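Local coordinates for amino acid ABC transporter, periplasmic amino acid-binding protein (Brucella ovis, PDB 4Z9N) that binds glutathione and, as a periplasmic solute-binding protein, probably delivers it to an ABC transporter for uptake across the inner membrane, at residues K16-T27 and F57-L68. Numbering follows the deposited sequence.
Sequences KAKGFLQCGVNT and FGDPTKVKFTPL. With GSH (glutathione), chain U.
Lys64 lays its aliphatic chain over one face of the Phe20 ring. With CG set beside its own backbone N (chi1 -61°) and the chain extended beyond, Lys64 CE sits above the ring centre, 3.6 Å from the Phe20 centroid. The ammonium passes on toward the rim for an off-centre cation-pi contact. Lysine suits this exposed edge strand, its methylenes packing on the ring while its charge can stay in water. Lys18 CG approaches the opposite face, so the ring sits between two lysine chains. Phe57 instead turns its ring against backbone, with Phe57 CZ 3.4 Å from Phe20 N and Gly19 O over one face, offset toward the rim; a flat apolar ring can lie against the Gly19-Phe20 backbone where helix 44-57 ends. Gly19 has positive phi, readily adopted by glycine, and leads helix 11-18 into strand 21-25. The two strands run parallel, and helix 44-57 packs on the face carrying Leu21, Cys23 and Val63: a right-handed beta-alpha-beta crossover, in the 2-1-3 strand order of type II periplasmic binding proteins, with strand 21-25 in the middle. Backbone bonds alternate from Leu21 N to Lys62 O (2.9 Å) through to Leu68 N on Val25 O (2.8 Å). On the face of Lys64, Gln22 bends at chi2 (72°) and its NE2 donates a bent hydrogen bond to Thr66 OG1 (2.8 Å), the hydroxyl oxygen 21° out of the amide plane. Gly24, with no side chain, lets Leu68 CD1 pack against Gly24 CA at 3.5 Å. Beyond, Asn26 ND2 donates to glutathione O2 (2.8 Å), while Thr27 OG1 donates a hydrogen bond to glutathione carboxylate O31 (2.6 Å).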
ATOM      1  N   LYS D  16       0.758   3.014  26.759  1.00 27.36           N
ATOM      2  CA  LYS D  16       0.920   1.992  27.783  1.00 37.32           C
ATOM      3  C   LYS D  16       0.843   2.604  29.175  1.00 39.13           C
ATOM      4  O   LYS D  16       0.259   2.018  30.078  1.00 30.28           O
ATOM      5  CB  LYS D  16       2.234   1.233  27.618  1.00 28.44           C
ATOM      6  CG  LYS D  16       2.344   0.510  26.296  1.00 27.29           C
ATOM      7  CD  LYS D  16       3.760   0.067  26.006  1.00 40.53           C
ATOM      8  CE  LYS D  16       4.102  -1.177  26.789  1.00 48.12           C
ATOM      9  NZ  LYS D  16       5.569  -1.292  27.029  1.00 54.74           N
ATOM     10  N   ALA D  17       1.422   3.788  29.332  1.00 30.09           N
ATOM     11  CA  ALA D  17       1.390   4.489  30.613  1.00 31.49           C
ATOM     12  C   ALA D  17      -0.030   4.844  31.066  1.00 34.78           C
ATOM     13  O   ALA D  17      -0.348   4.707  32.241  1.00 34.90           O
ATOM     14  CB  ALA D  17       2.242   5.740  30.544  1.00 32.05           C
ATOM     15  N   LYS D  18      -0.890   5.308  30.160  1.00 33.63           N
ATOM     16  CA  LYS D  18      -2.231   5.685  30.596  1.00 31.04           C
ATOM     17  C   LYS D  18      -3.117   4.439  30.677  1.00 33.55           C
ATOM     18  O   LYS D  18      -4.135   4.433  31.378  1.00 32.40           O
ATOM     19  CB  LYS D  18      -2.838   6.751  29.686  1.00 30.33           C
ATOM     20  CG  LYS D  18      -3.182   6.305  28.292  1.00 28.76           C
ATOM     21  CD  LYS D  18      -3.594   7.510  27.429  1.00 28.55           C
ATOM     22  CE  LYS D  18      -3.995   7.054  26.024  1.00 26.76           C
ATOM     23  NZ  LYS D  18      -4.310   8.192  25.113  1.00 35.40           N
ATOM     24  N   GLY D  19      -2.704   3.377  29.992  1.00 29.94           N
ATOM     25  CA  GLY D  19      -3.315   2.066  30.156  1.00 30.00           C
ATOM     26  C   GLY D  19      -4.460   1.735  29.219  1.00 29.04           C
ATOM     27  O   GLY D  19      -5.181   0.757  29.412  1.00 29.80           O
ATOM     28  N   PHE D  20      -4.628   2.554  28.193  1.00 28.02           N
ATOM     29  CA  PHE D  20      -5.654   2.317  27.189  1.00 27.08           C
ATOM     30  C   PHE D  20      -5.302   3.110  25.942  1.00 25.89           C
ATOM     31  O   PHE D  20      -4.433   3.986  25.979  1.00 29.38           O
ATOM     32  CB  PHE D  20      -7.035   2.724  27.711  1.00 27.84           C
ATOM     33  CG  PHE D  20      -7.150   4.185  28.021  1.00 28.30           C
ATOM     34  CD1 PHE D  20      -7.550   5.085  27.046  1.00 29.10           C
ATOM     35  CD2 PHE D  20      -6.861   4.663  29.286  1.00 29.65           C
ATOM     36  CE1 PHE D  20      -7.649   6.432  27.323  1.00 28.07           C
ATOM     37  CE2 PHE D  20      -6.965   6.019  29.572  1.00 34.22           C
ATOM     38  CZ  PHE D  20      -7.361   6.899  28.593  1.00 34.12           C
ATOM     39  N   LEU D  21      -6.009   2.823  24.858  1.00 24.91           N
ATOM     40  CA  LEU D  21      -5.830   3.512  23.589  1.00 27.49           C
ATOM     41  C   LEU D  21      -6.982   4.501  23.359  1.00 23.83           C
ATOM     42  O   LEU D  21      -8.145   4.142  23.526  1.00 25.29           O
ATOM     43  CB  LEU D  21      -5.753   2.472  22.466  1.00 22.77           C
ATOM     44  CG  LEU D  21      -5.692   2.914  21.003  1.00 29.39           C
ATOM     45  CD1 LEU D  21      -4.364   3.580  20.683  1.00 29.15           C
ATOM     46  CD2 LEU D  21      -5.912   1.718  20.082  1.00 26.79           C
ATOM     47  N   GLN D  22      -6.671   5.746  23.011  1.00 23.73           N
ATOM     48  CA  GLN D  22      -7.719   6.728  22.714  1.00 23.82           C
ATOM     49  C   GLN D  22      -7.904   6.821  21.198  1.00 23.93           C
ATOM     50  O   GLN D  22      -6.987   7.235  20.504  1.00 22.11           O
ATOM     51  CB  GLN D  22      -7.354   8.102  23.289  1.00 26.50           C
ATOM     52  CG  GLN D  22      -8.477   9.148  23.297  1.00 26.52           C
ATOM     53  CD  GLN D  22      -9.560   8.856  24.325  1.00 26.27           C
ATOM     54  OE1 GLN D  22      -9.267   8.567  25.491  1.00 27.21           O
ATOM     55  NE2 GLN D  22     -10.815   8.977  23.913  1.00 26.27           N
ATOM     56  N   CYS D  23      -9.083   6.455  20.690  1.00 23.21           N
ATOM     57  CA  CYS D  23      -9.310   6.404  19.232  1.00 21.15           C
ATOM     58  C   CYS D  23     -10.349   7.383  18.698  1.00 21.21           C
ATOM     59  O   CYS D  23     -11.444   7.517  19.262  1.00 22.66           O
ATOM     60  CB  CYS D  23      -9.747   5.000  18.830  1.00 29.01           C
ATOM     61  SG  CYS D  23      -8.535   3.732  19.188  1.00 31.62           S
ATOM     62  N   GLY D  24     -10.027   8.050  17.596  1.00 20.54           N
ATOM     63  CA  GLY D  24     -11.023   8.849  16.910  1.00 20.53           C
ATOM     64  C   GLY D  24     -11.862   7.997  15.966  1.00 19.79           C
ATOM     65  O   GLY D  24     -11.319   7.348  15.061  1.00 18.87           O
ATOM     66  N   VAL D  25     -13.181   7.998  16.162  1.00 20.34           N
ATOM     67  CA  VAL D  25     -14.085   7.190  15.341  1.00 19.90           C
ATOM     68  C   VAL D  25     -15.277   8.015  14.870  1.00 20.30           C
ATOM     69  O   VAL D  25     -15.386   9.201  15.180  1.00 20.92           O
ATOM     70  CB  VAL D  25     -14.561   5.924  16.092  1.00 20.39           C
ATOM     71  CG1 VAL D  25     -13.377   5.031  16.456  1.00 20.63           C
ATOM     72  CG2 VAL D  25     -15.334   6.290  17.351  1.00 21.78           C
ATOM     73  N   ASN D  26     -16.164   7.364  14.118  1.00 20.06           N
ATOM     74  CA  ASN D  26     -17.337   8.012  13.549  1.00 20.55           C
ATOM     75  C   ASN D  26     -18.324   8.421  14.649  1.00 21.94           C
ATOM     76  O   ASN D  26     -18.293   7.869  15.752  1.00 22.61           O
ATOM     77  CB  ASN D  26     -18.010   7.072  12.544  1.00 19.99           C
ATOM     78  CG  ASN D  26     -18.809   7.818  11.506  1.00 19.98           C
ATOM     79  OD1 ASN D  26     -19.899   8.324  11.805  1.00 21.02           O
ATOM     80  ND2 ASN D  26     -18.295   7.874  10.267  1.00 18.94           N
ATOM     81  N   THR D  27     -19.186   9.400  14.377  1.00 22.59           N
ATOM     82  CA  THR D  27     -20.252   9.695  15.340  1.00 24.18           C
ATOM     83  C   THR D  27     -21.312   8.589  15.315  1.00 24.71           C
ATOM     84  O   THR D  27     -22.021   8.371  16.299  1.00 26.08           O
ATOM     85  CB  THR D  27     -20.929  11.041  15.067  1.00 24.95           C
ATOM     86  OG1 THR D  27     -21.523  11.009  13.769  1.00 24.42           O
ATOM     87  CG2 THR D  27     -19.912  12.155  15.126  1.00 24.69           C
ATOM     88  N   PHE D  57      -2.156  -4.334  24.657  1.00 26.43           N
ATOM     89  CA  PHE D  57      -2.589  -4.672  26.011  1.00 26.85           C
ATOM     90  C   PHE D  57      -3.075  -6.110  26.154  1.00 32.66           C
ATOM     91  O   PHE D  57      -3.282  -6.576  27.267  1.00 33.76           O
ATOM     92  CB  PHE D  57      -3.710  -3.719  26.460  1.00 26.99           C
ATOM     93  CG  PHE D  57      -3.303  -2.277  26.516  1.00 31.52           C
ATOM     94  CD1 PHE D  57      -2.463  -1.818  27.520  1.00 35.67           C
ATOM     95  CD2 PHE D  57      -3.776  -1.371  25.577  1.00 25.65           C
ATOM     96  CE1 PHE D  57      -2.085  -0.480  27.572  1.00 37.28           C
ATOM     97  CE2 PHE D  57      -3.412  -0.034  25.636  1.00 25.55           C
ATOM     98  CZ  PHE D  57      -2.565   0.413  26.628  1.00 26.48           C
ATOM     99  N   GLY D  58      -3.266  -6.810  25.037  1.00 28.05           N
ATOM    100  CA  GLY D  58      -3.843  -8.143  25.081  1.00 27.17           C
ATOM    101  C   GLY D  58      -5.294  -8.148  25.536  1.00 34.26           C
ATOM    102  O   GLY D  58      -5.799  -9.142  26.063  1.00 32.85           O
ATOM    103  N   ASP D  59      -5.963  -7.019  25.329  1.00 26.64           N
ATOM    104  CA  ASP D  59      -7.333  -6.826  25.790  1.00 26.89           C
ATOM    105  C   ASP D  59      -7.998  -5.824  24.848  1.00 25.66           C
ATOM    106  O   ASP D  59      -7.660  -4.654  24.876  1.00 25.23           O
ATOM    107  CB  ASP D  59      -7.337  -6.323  27.244  1.00 27.94           C
ATOM    108  CG  ASP D  59      -8.740  -6.142  27.822  1.00 30.76           C
ATOM    109  OD1 ASP D  59      -9.732  -6.127  27.064  1.00 27.73           O
ATOM    110  OD2 ASP D  59      -8.846  -5.997  29.064  1.00 31.06           O
ATOM    111  N   PRO D  60      -8.948  -6.286  24.021  1.00 25.20           N
ATOM    112  CA  PRO D  60      -9.602  -5.414  23.028  1.00 24.08           C
ATOM    113  C   PRO D  60     -10.516  -4.342  23.636  1.00 24.24           C
ATOM    114  O   PRO D  60     -11.043  -3.510  22.883  1.00 23.43           O
ATOM    115  CB  PRO D  60     -10.426  -6.394  22.181  1.00 23.90           C
ATOM    116  CG  PRO D  60     -10.628  -7.603  23.075  1.00 25.18           C
ATOM    117  CD  PRO D  60      -9.413  -7.686  23.942  1.00 25.81           C
ATOM    118  N   THR D  61     -10.701  -4.357  24.955  1.00 25.34           N
ATOM    119  CA  THR D  61     -11.568  -3.376  25.598  1.00 25.67           C
ATOM    120  C   THR D  61     -10.770  -2.264  26.272  1.00 28.97           C
ATOM    121  O   THR D  61     -11.342  -1.374  26.887  1.00 26.29           O
ATOM    122  CB  THR D  61     -12.487  -4.037  26.648  1.00 26.89           C
ATOM    123  OG1 THR D  61     -11.694  -4.528  27.733  1.00 27.89           O
ATOM    124  CG2 THR D  61     -13.253  -5.208  26.033  1.00 26.88           C
ATOM    125  N   LYS D  62      -9.447  -2.322  26.163  1.00 26.59           N
ATOM    126  CA  LYS D  62      -8.574  -1.284  26.714  1.00 27.68           C
ATOM    127  C   LYS D  62      -8.490  -0.108  25.748  1.00 28.92           C
ATOM    128  O   LYS D  62      -7.413   0.265  25.271  1.00 24.38           O
ATOM    129  CB  LYS D  62      -7.178  -1.853  27.000  1.00 29.53           C
ATOM    130  CG  LYS D  62      -7.116  -2.872  28.147  1.00 37.22           C
ATOM    131  CD  LYS D  62      -7.359  -2.207  29.480  1.00 39.22           C
ATOM    132  CE  LYS D  62      -7.219  -3.191  30.649  1.00 48.26           C
ATOM    133  NZ  LYS D  62      -5.851  -3.780  30.751  1.00 53.01           N
ATOM    134  N   VAL D  63      -9.646   0.469  25.455  1.00 29.78           N
ATOM    135  CA  VAL D  63      -9.752   1.516  24.454  1.00 23.64           C
ATOM    136  C   VAL D  63     -10.867   2.455  24.863  1.00 28.32           C
ATOM    137  O   VAL D  63     -11.856   2.014  25.464  1.00 24.72           O
ATOM    138  CB  VAL D  63     -10.005   0.918  23.059  1.00 29.05           C
ATOM    139  CG1 VAL D  63     -11.232   0.019  23.090  1.00 34.07           C
ATOM    140  CG2 VAL D  63     -10.168   2.020  22.012  1.00 29.19           C
ATOM    141  N   LYS D  64     -10.690   3.747  24.578  1.00 27.33           N
ATOM    142  CA  LYS D  64     -11.757   4.732  24.740  1.00 29.68           C
ATOM    143  C   LYS D  64     -12.015   5.399  23.395  1.00 23.08           C
ATOM    144  O   LYS D  64     -11.077   5.659  22.624  1.00 25.11           O
ATOM    145  CB  LYS D  64     -11.415   5.783  25.808  1.00 27.01           C
ATOM    146  CG  LYS D  64     -11.191   5.218  27.203  1.00 26.33           C
ATOM    147  CD  LYS D  64     -11.047   6.353  28.221  1.00 27.45           C
ATOM    148  CE  LYS D  64     -10.616   5.841  29.581  1.00 33.38           C
ATOM    149  NZ  LYS D  64     -10.664   6.923  30.599  1.00 38.79           N
ATOM    150  N   PHE D  65     -13.287   5.659  23.106  1.00 25.17           N
ATOM    151  CA  PHE D  65     -13.672   6.165  21.784  1.00 23.63           C
ATOM    152  C   PHE D  65     -14.099   7.625  21.796  1.00 23.74           C
ATOM    153  O   PHE D  65     -14.909   8.039  22.617  1.00 23.49           O
ATOM    154  CB  PHE D  65     -14.796   5.305  21.207  1.00 21.88           C
ATOM    155  CG  PHE D  65     -14.398   3.879  20.975  1.00 22.26           C
ATOM    156  CD1 PHE D  65     -13.721   3.514  19.823  1.00 23.06           C
ATOM    157  CD2 PHE D  65     -14.672   2.903  21.929  1.00 25.28           C
ATOM    158  CE1 PHE D  65     -13.337   2.192  19.615  1.00 24.09           C
ATOM    159  CE2 PHE D  65     -14.298   1.590  21.727  1.00 26.73           C
ATOM    160  CZ  PHE D  65     -13.628   1.232  20.566  1.00 26.73           C
ATOM    161  N   THR D  66     -13.544   8.390  20.858  1.00 21.81           N
ATOM    162  CA  THR D  66     -13.881   9.797  20.670  1.00 24.93           C
ATOM    163  C   THR D  66     -14.642   9.966  19.353  1.00 23.67           C
ATOM    164  O   THR D  66     -14.032   9.954  18.289  1.00 23.24           O
ATOM    165  CB  THR D  66     -12.604  10.668  20.658  1.00 22.94           C
ATOM    166  OG1 THR D  66     -11.917  10.528  21.913  1.00 22.95           O
ATOM    167  CG2 THR D  66     -12.925  12.163  20.400  1.00 22.50           C
ATOM    168  N   PRO D  67     -15.979  10.101  19.419  1.00 23.80           N
ATOM    169  CA  PRO D  67     -16.733  10.326  18.180  1.00 21.20           C
ATOM    170  C   PRO D  67     -16.394  11.688  17.579  1.00 21.11           C
ATOM    171  O   PRO D  67     -16.316  12.670  18.314  1.00 22.02           O
ATOM    172  CB  PRO D  67     -18.192  10.265  18.630  1.00 25.90           C
ATOM    173  CG  PRO D  67     -18.151  10.663  20.080  1.00 27.33           C
ATOM    174  CD  PRO D  67     -16.840  10.124  20.614  1.00 25.67           C
ATOM    175  N   LEU D  68     -16.181  11.713  16.263  1.00 20.10           N
ATOM    176  CA  LEU D  68     -15.747  12.896  15.527  1.00 21.61           C
ATOM    177  C   LEU D  68     -16.507  13.091  14.206  1.00 21.93           C
ATOM    178  O   LEU D  68     -16.576  12.183  13.381  1.00 18.47           O
ATOM    179  CB  LEU D  68     -14.231  12.820  15.258  1.00 22.74           C
ATOM    180  CG  LEU D  68     -13.292  12.632  16.456  1.00 21.53           C
ATOM    181  CD1 LEU D  68     -11.895  12.162  16.075  1.00 18.94           C
ATOM    182  CD2 LEU D  68     -13.201  13.969  17.183  1.00 20.83           C
TER
HETATM  183  N1  GSH U 401     -14.124   9.185   2.999  1.00 12.03           N
HETATM  184  CA1 GSH U 401     -14.613  10.557   2.853  1.00 10.27           C
HETATM  185  C1  GSH U 401     -13.572  11.507   3.439  1.00 12.10           C
HETATM  186  O11 GSH U 401     -13.723  12.751   3.288  1.00 15.66           O
HETATM  187  O12 GSH U 401     -12.576  11.063   4.076  1.00 11.89           O
HETATM  188  CB1 GSH U 401     -15.940  10.779   3.599  1.00  9.38           C
HETATM  189  CG1 GSH U 401     -15.725  10.484   5.096  1.00 10.87           C
HETATM  190  CD1 GSH U 401     -16.956  10.947   5.868  1.00 16.59           C
HETATM  191  OE1 GSH U 401     -16.877  11.727   6.766  1.00 17.25           O
HETATM  192  N2  GSH U 401     -18.236  10.401   5.488  1.00 15.97           N
HETATM  193  CA2 GSH U 401     -19.408  10.863   6.209  1.00 18.95           C
HETATM  194  C2  GSH U 401     -19.352  10.500   7.701  1.00 16.60           C
HETATM  195  O2  GSH U 401     -18.646   9.655   8.150  1.00 16.80           O
HETATM  196  CB2 GSH U 401     -20.688  10.389   5.512  1.00 18.47           C
HETATM  197  SG2 GSH U 401     -20.938   8.599   5.672  1.00 23.59           S
HETATM  198  N3  GSH U 401     -20.185  11.287   8.585  1.00 16.84           N
HETATM  199  CA3 GSH U 401     -20.184  11.017   9.997  1.00 20.58           C
HETATM  200  C3  GSH U 401     -19.935  12.329  10.741  1.00 19.23           C
HETATM  201  O31 GSH U 401     -20.133  12.365  11.983  1.00 23.49           O
HETATM  202  O32 GSH U 401     -19.520  13.357  10.123  1.00 19.53           O
HETATM  203  O   HOH W   1     -13.465   9.136  25.550  1.00 29.43           O